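Local structure of leucine aminopeptidase 2 (Saccharomyces cerevisiae, 2XQ0) at residues D297-G309 with L322-I335. The protein is a zinc-dependent aminopeptidase of the M1 family that preferentially cleaves di- and tripeptides and has a low epoxide hydrolase activity in vitro. Numbering follows the deposited sequence. Where two conformers were deposited one is given.
With ZN (zinc ion), chain C; BES (2-(3-amino-2-hydroxy-4-phenyl-butyrylamino)-4-methyl-pentanoic acid), chain B.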
loop_
_atom_site.group_PDB
_atom_site.type_symbol
_atom_site.label_atom_id
_atom_site.label_comp_id
_atom_site.label_asym_id
_atom_site.label_seq_id
_atom_site.Cartn_x
_atom_site.Cartn_y
_atom_site.Cartn_z
ATOM N N ASP A 297 -5.063 -0.875 -12.272
ATOM C CA ASP A 297 -5.182 0.401 -11.602
ATOM C C ASP A 297 -4.268 0.413 -10.368
ATOM O O ASP A 297 -3.788 1.466 -9.942
ATOM C CB ASP A 297 -6.637 0.663 -11.252
ATOM C CG ASP A 297 -7.567 0.376 -12.425
ATOM O OD1 ASP A 297 -7.065 0.255 -13.570
ATOM O OD2 ASP A 297 -8.796 0.262 -12.203
ATOM N N VAL A 298 -4.000 -0.761 -9.808
ATOM C CA VAL A 298 -3.032 -0.838 -8.726
ATOM C C VAL A 298 -1.710 -0.245 -9.193
ATOM O O VAL A 298 -0.916 0.249 -8.379
ATOM C CB VAL A 298 -2.791 -2.283 -8.239
ATOM C CG1 VAL A 298 -1.677 -2.306 -7.183
ATOM C CG2 VAL A 298 -4.086 -2.886 -7.682
ATOM N N ILE A 299 -1.462 -0.319 -10.501
ATOM C CA ILE A 299 -0.266 0.308 -11.054
ATOM C C ILE A 299 -0.426 1.842 -11.195
ATOM O O ILE A 299 0.518 2.570 -10.988
ATOM C CB ILE A 299 0.195 -0.327 -12.381
ATOM C CG1 ILE A 299 0.424 -1.836 -12.220
ATOM C CG2 ILE A 299 1.510 0.302 -12.813
ATOM C CD1 ILE A 299 1.612 -2.171 -11.304
ATOM N N ALA A 300 -1.614 2.327 -11.545
ATOM C CA ALA A 300 -1.863 3.769 -11.514
ATOM C C ALA A 300 -1.664 4.313 -10.102
ATOM O O ALA A 300 -1.201 5.437 -9.919
ATOM C CB ALA A 300 -3.251 4.073 -12.006
ATOM N N HIS A 301 -2.037 3.516 -9.103
ATOM C CA HIS A 301 -1.814 3.873 -7.706
ATOM C C HIS A 301 -0.332 4.027 -7.370
ATOM O O HIS A 301 0.093 5.080 -6.949
ATOM C CB HIS A 301 -2.465 2.857 -6.761
ATOM C CG HIS A 301 -2.430 3.287 -5.326
ATOM N ND1 HIS A 301 -3.433 4.031 -4.749
ATOM C CD2 HIS A 301 -1.484 3.125 -4.369
ATOM C CE1 HIS A 301 -3.117 4.297 -3.489
ATOM N NE2 HIS A 301 -1.936 3.760 -3.238
ATOM N N GLU A 302 0.457 2.973 -7.552
ATOM C CA GLU A 302 1.880 3.048 -7.234
ATOM C C GLU A 302 2.557 4.122 -8.076
ATOM O O GLU A 302 3.486 4.782 -7.625
ATOM C CB GLU A 302 2.579 1.720 -7.513
ATOM C CG GLU A 302 1.893 0.491 -6.923
ATOM C CD GLU A 302 1.715 0.586 -5.433
ATOM O OE1 GLU A 302 0.866 -0.157 -4.896
ATOM O OE2 GLU A 302 2.411 1.412 -4.797
ATOM N N LEU A 303 2.103 4.289 -9.313
ATOM C CA LEU A 303 2.677 5.318 -10.170
ATOM C C LEU A 303 2.422 6.716 -9.612
ATOM O O LEU A 303 3.300 7.563 -9.655
ATOM C CB LEU A 303 2.054 5.248 -11.556
ATOM C CG LEU A 303 2.374 6.435 -12.471
ATOM C CD1 LEU A 303 3.862 6.464 -12.780
ATOM C CD2 LEU A 303 1.559 6.308 -13.756
ATOM N N ALA A 304 1.208 6.981 -9.136
ATOM C CA ALA A 304 0.905 8.313 -8.600
ATOM C C ALA A 304 1.772 8.633 -7.376
ATOM O O ALA A 304 2.136 9.797 -7.142
ATOM C CB ALA A 304 -0.575 8.451 -8.278
ATOM N N HIS A 305 2.140 7.607 -6.609
ATOM C CA HIS A 305 3.040 7.783 -5.465
ATOM C C HIS A 305 4.345 8.467 -5.864
ATOM O O HIS A 305 4.979 9.169 -5.054
ATOM C CB HIS A 305 3.364 6.445 -4.803
ATOM C CG HIS A 305 2.422 6.074 -3.709
ATOM N ND1 HIS A 305 2.160 6.911 -2.647
ATOM C CD2 HIS A 305 1.695 4.946 -3.498
ATOM C CE1 HIS A 305 1.288 6.325 -1.838
ATOM N NE2 HIS A 305 0.994 5.136 -2.333
ATOM N N SER A 306 4.741 8.289 -7.115
ATOM C CA SER A 306 5.988 8.915 -7.582
ATOM C C SER A 306 5.962 10.386 -7.203
ATOM O O SER A 306 6.975 10.945 -6.780
ATOM C CB SER A 306 6.162 8.752 -9.094
ATOM O OG SER A 306 6.264 7.384 -9.415
ATOM N N TRP A 307 4.791 11.003 -7.323
ATOM C CA TRP A 307 4.595 12.379 -6.853
ATOM C C TRP A 307 4.197 12.477 -5.369
ATOM O O TRP A 307 4.905 13.096 -4.569
ATOM C CB TRP A 307 3.576 13.105 -7.743
ATOM C CG TRP A 307 4.066 13.342 -9.145
ATOM C CD1 TRP A 307 4.702 14.465 -9.612
ATOM C CD2 TRP A 307 3.958 12.451 -10.264
ATOM N NE1 TRP A 307 5.009 14.318 -10.939
ATOM C CE2 TRP A 307 4.560 13.095 -11.371
ATOM C CE3 TRP A 307 3.426 11.168 -10.438
ATOM C CZ2 TRP A 307 4.632 12.510 -12.626
ATOM C CZ3 TRP A 307 3.498 10.584 -11.696
ATOM C CH2 TRP A 307 4.103 11.258 -12.775
ATOM N N SER A 308 3.072 11.866 -4.999
ATOM C CA SER A 308 2.532 12.011 -3.657
ATOM C C SER A 308 3.008 10.883 -2.782
ATOM O O SER A 308 2.417 9.822 -2.747
ATOM C CB SER A 308 1.004 12.011 -3.687
ATOM O OG SER A 308 0.547 10.942 -4.494
ATOM N N GLY A 309 4.092 11.137 -2.070
ATOM C CA GLY A 309 4.694 10.126 -1.226
ATOM C C GLY A 309 6.181 10.142 -1.452
ATOM O O GLY A 309 6.944 10.348 -0.518
ATOM N N LEU A 322 -1.682 12.719 3.688
ATOM C CA LEU A 322 -1.044 13.515 2.631
ATOM C C LEU A 322 -0.444 12.612 1.573
ATOM O O LEU A 322 -0.379 12.967 0.402
ATOM C CB LEU A 322 0.047 14.415 3.194
ATOM C CG LEU A 322 -0.469 15.639 3.968
ATOM C CD1 LEU A 322 0.673 16.386 4.647
ATOM C CD2 LEU A 322 -1.252 16.548 3.021
ATOM N N ASN A 323 0.072 11.460 2.002
ATOM C CA ASN A 323 0.565 10.462 1.067
ATOM C C ASN A 323 -0.621 9.766 0.411
ATOM O O ASN A 323 -0.896 9.975 -0.770
ATOM C CB ASN A 323 1.454 9.411 1.758
ATOM C CG ASN A 323 2.901 9.874 1.953
ATOM O OD1 ASN A 323 3.185 11.062 2.089
ATOM N ND2 ASN A 323 3.821 8.919 1.976
ATOM N N GLU A 324 -1.341 8.955 1.187
ATOM C CA GLU A 324 -2.343 8.057 0.602
ATOM C C GLU A 324 -3.594 8.755 0.052
ATOM O O GLU A 324 -4.168 8.298 -0.927
ATOM C CB GLU A 324 -2.736 6.954 1.588
ATOM C CG GLU A 324 -1.586 6.006 1.965
ATOM C CD GLU A 324 -1.007 5.241 0.776
ATOM O OE1 GLU A 324 -1.656 5.181 -0.295
ATOM O OE2 GLU A 324 0.101 4.683 0.915
ATOM N N GLY A 325 -4.021 9.845 0.675
ATOM C CA GLY A 325 -5.190 10.581 0.191
ATOM C C GLY A 325 -4.921 11.250 -1.143
ATOM O O GLY A 325 -5.702 11.141 -2.106
ATOM N N TRP A 326 -3.795 11.934 -1.231
ATOM C CA TRP A 326 -3.382 12.471 -2.523
ATOM C C TRP A 326 -3.254 11.369 -3.586
ATOM O O TRP A 326 -3.779 11.507 -4.706
ATOM C CB TRP A 326 -2.050 13.226 -2.371
ATOM C CG TRP A 326 -2.249 14.678 -2.096
ATOM C CD1 TRP A 326 -1.984 15.350 -0.939
ATOM C CD2 TRP A 326 -2.760 15.643 -3.014
ATOM N NE1 TRP A 326 -2.300 16.682 -1.083
ATOM C CE2 TRP A 326 -2.776 16.886 -2.350
ATOM C CE3 TRP A 326 -3.206 15.577 -4.336
ATOM C CZ2 TRP A 326 -3.231 18.051 -2.960
ATOM C CZ3 TRP A 326 -3.659 16.746 -4.942
ATOM C CH2 TRP A 326 -3.661 17.954 -4.261
ATOM N N THR A 327 -2.557 10.277 -3.245
ATOM C CA THR A 327 -2.361 9.173 -4.201
ATOM C C THR A 327 -3.687 8.644 -4.750
ATOM O O THR A 327 -3.825 8.467 -5.951
ATOM C CB THR A 327 -1.531 8.027 -3.601
ATOM O OG1 THR A 327 -0.251 8.550 -3.208
ATOM C CG2 THR A 327 -1.347 6.864 -4.612
ATOM N N VAL A 328 -4.656 8.400 -3.874
ATOM C CA VAL A 328 -5.941 7.869 -4.299
ATOM C C VAL A 328 -6.615 8.911 -5.199
ATOM O O VAL A 328 -7.222 8.565 -6.218
ATOM C CB VAL A 328 -6.855 7.482 -3.079
ATOM C CG1 VAL A 328 -8.263 7.069 -3.555
ATOM C CG2 VAL A 328 -6.239 6.320 -2.262
ATOM N N TYR A 329 -6.490 10.186 -4.822
ATOM C CA TYR A 329 -7.024 11.286 -5.636
ATOM C C TYR A 329 -6.377 11.290 -7.020
ATOM O O TYR A 329 -7.062 11.242 -8.066
ATOM C CB TYR A 329 -6.877 12.663 -4.931
ATOM C CG TYR A 329 -7.340 13.787 -5.834
ATOM C CD1 TYR A 329 -8.691 14.092 -5.964
ATOM C CD2 TYR A 329 -6.432 14.489 -6.608
ATOM C CE1 TYR A 329 -9.120 15.088 -6.827
ATOM C CE2 TYR A 329 -6.846 15.460 -7.465
ATOM C CZ TYR A 329 -8.190 15.751 -7.579
ATOM O OH TYR A 329 -8.598 16.728 -8.446
ATOM N N LEU A 330 -5.053 11.308 -7.041
ATOM C CA LEU A 330 -4.331 11.302 -8.312
ATOM C C LEU A 330 -4.601 10.059 -9.180
ATOM O O LEU A 330 -4.817 10.181 -10.370
ATOM C CB LEU A 330 -2.829 11.488 -8.084
ATOM C CG LEU A 330 -2.469 12.871 -7.530
ATOM C CD1 LEU A 330 -0.992 12.925 -7.101
ATOM C CD2 LEU A 330 -2.806 13.982 -8.546
ATOM N N GLU A 331 -4.591 8.880 -8.567
ATOM C CA GLU A 331 -4.913 7.612 -9.220
ATOM C C GLU A 331 -6.248 7.719 -9.955
ATOM O O GLU A 331 -6.362 7.358 -11.126
ATOM C CB GLU A 331 -5.017 6.518 -8.147
ATOM C CG GLU A 331 -5.560 5.157 -8.601
ATOM C CD GLU A 331 -5.876 4.241 -7.409
ATOM O OE1 GLU A 331 -5.649 4.644 -6.232
ATOM O OE2 GLU A 331 -6.357 3.110 -7.653
ATOM N N ARG A 332 -7.262 8.215 -9.252
ATOM C CA ARG A 332 -8.586 8.368 -9.826
ATOM C C ARG A 332 -8.648 9.449 -10.915
ATOM O O ARG A 332 -9.419 9.318 -11.848
ATOM C CB ARG A 332 -9.656 8.518 -8.754
ATOM C CG ARG A 332 -9.815 7.220 -7.956
ATOM C CD ARG A 332 -10.833 7.310 -6.864
ATOM N NE ARG A 332 -10.877 6.034 -6.163
ATOM C CZ ARG A 332 -11.200 5.882 -4.885
ATOM N NH1 ARG A 332 -11.518 6.937 -4.138
ATOM N NH2 ARG A 332 -11.184 4.675 -4.351
ATOM N N ARG A 333 -7.813 10.478 -10.832
ATOM C CA ARG A 333 -7.682 11.412 -11.967
ATOM C C ARG A 333 -7.094 10.702 -13.220
ATOM O O ARG A 333 -7.518 10.945 -14.358
ATOM C CB ARG A 333 -6.824 12.622 -11.572
ATOM C CG ARG A 333 -7.493 13.588 -10.583
ATOM C CD ARG A 333 -8.698 14.338 -11.202
ATOM N NE ARG A 333 -8.305 15.016 -12.438
ATOM C CZ ARG A 333 -7.712 16.206 -12.473
ATOM N NH1 ARG A 333 -7.459 16.873 -11.351
ATOM N NH2 ARG A 333 -7.371 16.730 -13.634
ATOM N N ILE A 334 -6.121 9.817 -13.017
ATOM C CA ILE A 334 -5.516 9.093 -14.140
ATOM C C ILE A 334 -6.558 8.229 -14.840
ATOM O O ILE A 334 -6.750 8.329 -16.056
ATOM C CB ILE A 334 -4.307 8.250 -13.697
ATOM C CG1 ILE A 334 -3.146 9.175 -13.308
ATOM C CG2 ILE A 334 -3.866 7.294 -14.788
ATOM C CD1 ILE A 334 -2.093 8.496 -12.423
ATOM N N ILE A 335 -7.270 7.408 -14.076
ATOM C CA ILE A 335 -8.242 6.525 -14.684
ATOM C C ILE A 335 -9.409 7.321 -15.257
ATOM O O ILE A 335 -10.026 6.919 -16.238
ATOM C CB ILE A 335 -8.753 5.408 -13.705
ATOM C CG1 ILE A 335 -9.837 5.931 -12.774
ATOM C CG2 ILE A 335 -7.591 4.752 -12.951
ATOM C CD1 ILE A 335 -10.287 4.918 -11.714
HETATM ZN ZN ZN C . -0.436 3.853 -1.623
HETATM N N2 BES B . 2.742 1.286 0.311
HETATM C C1 BES B . 1.302 1.135 0.305
HETATM C C6 BES B . 0.898 -0.093 1.123
HETATM C C7 BES B . 1.287 0.096 2.572
HETATM C C8 BES B . 0.990 1.293 3.215
HETATM C C12 BES B . 1.955 -0.914 3.257
HETATM C C9 BES B . 1.351 1.475 4.545
HETATM C C11 BES B . 2.317 -0.730 4.589
HETATM C C10 BES B . 2.013 0.465 5.234
HETATM C C2 BES B . 0.765 1.012 -1.127
HETATM O O2 BES B . 1.105 2.105 -1.992
HETATM C C3 BES B . -0.720 0.900 -1.029
HETATM O O3 BES B . -1.422 1.868 -0.725
HETATM N N1 BES B . -1.109 -0.342 -1.285
HETATM C C4 BES B . -2.454 -0.878 -1.293
HETATM C C13 BES B . -2.837 -0.845 -2.768
HETATM C C14 BES B . -4.157 -0.129 -3.021
HETATM C C15 BES B . -4.229 0.340 -4.469
HETATM C C16 BES B . -4.371 1.034 -2.055
HETATM C C5 BES B . -2.345 -2.309 -0.849
HETATM O O1 BES B . -3.333 -2.854 -0.309
HETATM O O4 BES B . -1.255 -2.906 -1.034
#
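His301 and His305 from helix 297-309 and Glu324 from helix 322-335 close on one zinc ion, the HExxH signature with its downstream glutamate, as in other M1 peptidases. The metal lies 2.0 Å from His305 NE2, with His301 NE2 and Glu324 OE1 as the other protein ligands; bestatin adds its hydroxyl O2 and carbonyl O3. Glu302, the proton acceptor, brings OE2 to 3.2 Å from bestatin O2.

A second shell fixes both imidazoles. His301 ND1 donates to Glu331 OE1 over 2.7 Å; the bond is nearly straight and lies in the ring plane, yet it meets the carboxylate from above, the two planes standing 84° apart. Glu331 spans the gap because CG is anti to the backbone N (chi1 171°) and the chain beyond is extended. With Glu331 cut back to an alanine, ND1 of His301 would probably be left without its acceptor and the ring freer to turn about its zinc bond. Methyl CG2 of Thr327 makes a CH-pi contact with each histidine, 3.4 Å from the His301 centroid and 3.7 Å from that of His305, while bestatin C15 lies over the rim of the opposite face of His301. His305 ND1 is held from within its own helix, donating to Ser308 O at 2.9 Å. Thr327 OG1 donates to Asn323 O, a bond consistent with holding the Thr327 methyl against the rings.

Farther out, Ala304 CB packs on Leu330 CB, and Ile334 continues the apolar seam past Ala300. The axes of the two segments come within 8.4 Å, their N-to-C directions 123° apart. Helix 388-403 covers the flank of Glu324 and Val328 with Tyr390, the proton donor, and Phe394; helix 243-253 packs on Leu303 and Ile334, and helix 341-360 on Tyr329 and Ile335, while Asn323 OD1 accepts from Asn314 N in strand 312-314.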